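Local structure of glutamate racemase (Bacillus anthracis, 2DWU) at residues C36-N41 with D263-P268. The protein belongs to the aspartate/glutamate racemase family, whose members are built from two alpha/beta domains, each with a central parallel sheet. Sequence-based numbering, arbitrary orientation. Where two conformers were deposited one is given.
Sequences CYIGDN and DCVDLP. With K (potassium ion), chain G.
Ile38 and Val265 meet methyl to methyl: in the Ile38 conformer described, CD1 lies 3.4 Å from Val265 CG1, though the isoleucine was modelled in two conformers and the closeness of this approach is doubtful. In this conformer the two side chains cross at about a right angle, and CG1, anti to the backbone N (chi1 169°), brings the terminal methyl across to the valine. Farther along, Leu267 approaches Asp40 obliquely, and its CD1 methyl lies 4.2 Å from the carboxylate oxygen OD1, a loose contact of carbon with oxygen. That carboxylate takes its polar partners from other residues: OD1 is hydrogen-bonded to Thr242 OG1, while OD2 forms a salt bridge with Arg43 NE and a hydrogen bond with the OH of Tyr46, a residue of the D-glutamic acid pocket. Being gripped at both oxygens should fix its rotation. No hydrogen bond joins 36-41 to 263-268. The latter is tied instead to a potassium ion, bound by Val265 O at 3.0 Å and Asp266 OD2 at 2.8 Å, with Thr242 O a further ligand. A water 3.0 Å from the potassium accepts a hydrogen bond from Leu267 N (2.8 Å), linking the leucine backbone to the metal site. In the six-stranded parallel sheet, strand 238-241 runs between 35-39 and 262-264, so the contact reaches over an intervening strand, where Phe240 touches both Ile38 and Val265. Helix 51-65 packs against this apolar group, Leu65 meeting Ile38, Phe64 meeting Val265, and Met61 and Glu60 meeting Leu267.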
loop_
_atom_site.group_PDB
_atom_site.type_symbol
_atom_site.label_atom_id
_atom_site.label_comp_id
_atom_site.label_asym_id
_atom_site.label_seq_id
_atom_site.Cartn_x
_atom_site.Cartn_y
_atom_site.Cartn_z
ATOM N N CYS B 36 -15.161 12.389 -9.629
ATOM C CA CYS B 36 -15.552 13.738 -10.060
ATOM C C CYS B 36 -14.193 14.434 -10.124
ATOM O O CYS B 36 -13.607 14.759 -9.093
ATOM C CB CYS B 36 -16.428 14.436 -9.030
ATOM S SG CYS B 36 -16.971 16.051 -9.603
ATOM N N TYR B 37 -13.714 14.645 -11.342
ATOM C CA TYR B 37 -12.392 15.212 -11.595
ATOM C C TYR B 37 -12.368 16.605 -12.164
ATOM O O TYR B 37 -13.169 16.913 -13.030
ATOM C CB TYR B 37 -11.720 14.287 -12.617
ATOM C CG TYR B 37 -10.299 14.618 -13.024
ATOM C CD1 TYR B 37 -9.226 13.849 -12.551
ATOM C CD2 TYR B 37 -10.033 15.639 -13.926
ATOM C CE1 TYR B 37 -7.905 14.093 -12.986
ATOM C CE2 TYR B 37 -8.699 15.903 -14.369
ATOM C CZ TYR B 37 -7.653 15.110 -13.886
ATOM O OH TYR B 37 -6.354 15.312 -14.337
ATOM N N ILE B 38 -11.449 17.439 -11.679
ATOM C CA ILE B 38 -11.299 18.788 -12.220
ATOM C C ILE B 38 -9.820 19.008 -12.556
ATOM O O ILE B 38 -8.943 18.764 -11.708
ATOM C CB ILE B 38 -11.778 19.904 -11.215
ATOM C CG1 ILE B 38 -11.349 21.287 -11.736
ATOM C CG2 ILE B 38 -11.215 19.677 -9.813
ATOM C CD1 ILE B 38 -11.965 21.663 -13.083
ATOM N N GLY B 39 -9.556 19.419 -13.798
ATOM C CA GLY B 39 -8.187 19.706 -14.230
ATOM C C GLY B 39 -8.146 21.165 -14.635
ATOM O O GLY B 39 -8.976 21.611 -15.452
ATOM N N ASP B 40 -7.204 21.926 -14.074
ATOM C CA ASP B 40 -7.114 23.369 -14.364
ATOM C C ASP B 40 -6.227 23.649 -15.574
ATOM O O ASP B 40 -5.280 24.448 -15.498
ATOM C CB ASP B 40 -6.569 24.081 -13.124
ATOM C CG ASP B 40 -6.717 25.612 -13.172
ATOM O OD1 ASP B 40 -7.467 26.121 -14.027
ATOM O OD2 ASP B 40 -6.080 26.290 -12.318
ATOM N N ASN B 41 -6.556 23.039 -16.709
ATOM C CA ASN B 41 -5.723 23.200 -17.886
ATOM C C ASN B 41 -5.431 24.637 -18.307
ATOM O O ASN B 41 -4.353 24.924 -18.844
ATOM C CB ASN B 41 -6.329 22.445 -19.065
ATOM C CG ASN B 41 -6.385 20.965 -18.815
ATOM O OD1 ASN B 41 -7.268 20.476 -18.107
ATOM N ND2 ASN B 41 -5.428 20.238 -19.375
ATOM N N ASP B 263 -16.658 18.230 -19.407
ATOM C CA ASP B 263 -17.391 19.495 -19.438
ATOM C C ASP B 263 -16.477 20.654 -19.050
ATOM O O ASP B 263 -15.467 20.459 -18.364
ATOM C CB ASP B 263 -18.595 19.448 -18.495
ATOM C CG ASP B 263 -19.751 18.649 -19.073
ATOM O OD1 ASP B 263 -19.989 17.524 -18.619
ATOM O OD2 ASP B 263 -20.420 19.160 -20.002
ATOM N N CYS B 264 -16.846 21.856 -19.490
ATOM C CA CYS B 264 -16.071 23.066 -19.210
ATOM C C CYS B 264 -16.489 23.677 -17.879
ATOM O O CYS B 264 -17.630 23.519 -17.427
ATOM C CB CYS B 264 -16.275 24.093 -20.327
ATOM S SG CYS B 264 -18.000 24.605 -20.505
ATOM N N VAL B 265 -15.567 24.381 -17.242
ATOM C CA VAL B 265 -15.846 25.020 -15.971
ATOM C C VAL B 265 -15.014 26.285 -15.899
ATOM O O VAL B 265 -13.926 26.333 -16.470
ATOM C CB VAL B 265 -15.460 24.106 -14.777
ATOM C CG1 VAL B 265 -14.073 23.521 -14.994
ATOM C CG2 VAL B 265 -15.469 24.901 -13.479
ATOM N N ASP B 266 -15.543 27.307 -15.229
ATOM C CA ASP B 266 -14.834 28.565 -15.033
ATOM C C ASP B 266 -14.495 28.722 -13.562
ATOM O O ASP B 266 -15.363 28.556 -12.697
ATOM C CB ASP B 266 -15.697 29.774 -15.430
ATOM C CG ASP B 266 -15.748 30.003 -16.917
ATOM O OD1 ASP B 266 -16.506 30.894 -17.354
ATOM O OD2 ASP B 266 -15.039 29.314 -17.666
ATOM N N LEU B 267 -13.243 29.050 -13.274
ATOM C CA LEU B 267 -12.828 29.284 -11.896
ATOM C C LEU B 267 -12.421 30.746 -11.845
ATOM O O LEU B 267 -11.890 31.268 -12.821
ATOM C CB LEU B 267 -11.632 28.405 -11.517
ATOM C CG LEU B 267 -11.876 26.899 -11.620
ATOM C CD1 LEU B 267 -10.582 26.160 -11.282
ATOM C CD2 LEU B 267 -13.006 26.485 -10.689
ATOM N N PRO B 268 -12.702 31.439 -10.727
ATOM C CA PRO B 268 -13.372 30.949 -9.521
ATOM C C PRO B 268 -14.865 30.766 -9.760
ATOM O O PRO B 268 -15.456 31.448 -10.602
ATOM C CB PRO B 268 -13.068 32.041 -8.491
ATOM C CG PRO B 268 -12.992 33.276 -9.331
ATOM C CD PRO B 268 -12.201 32.813 -10.527
HETATM K K K G . -12.381 28.386 -17.952
HETATM O O HOH W 1 -11.316 29.071 -15.289
HETATM O O HOH W 2 -11.419 31.308 -16.855
#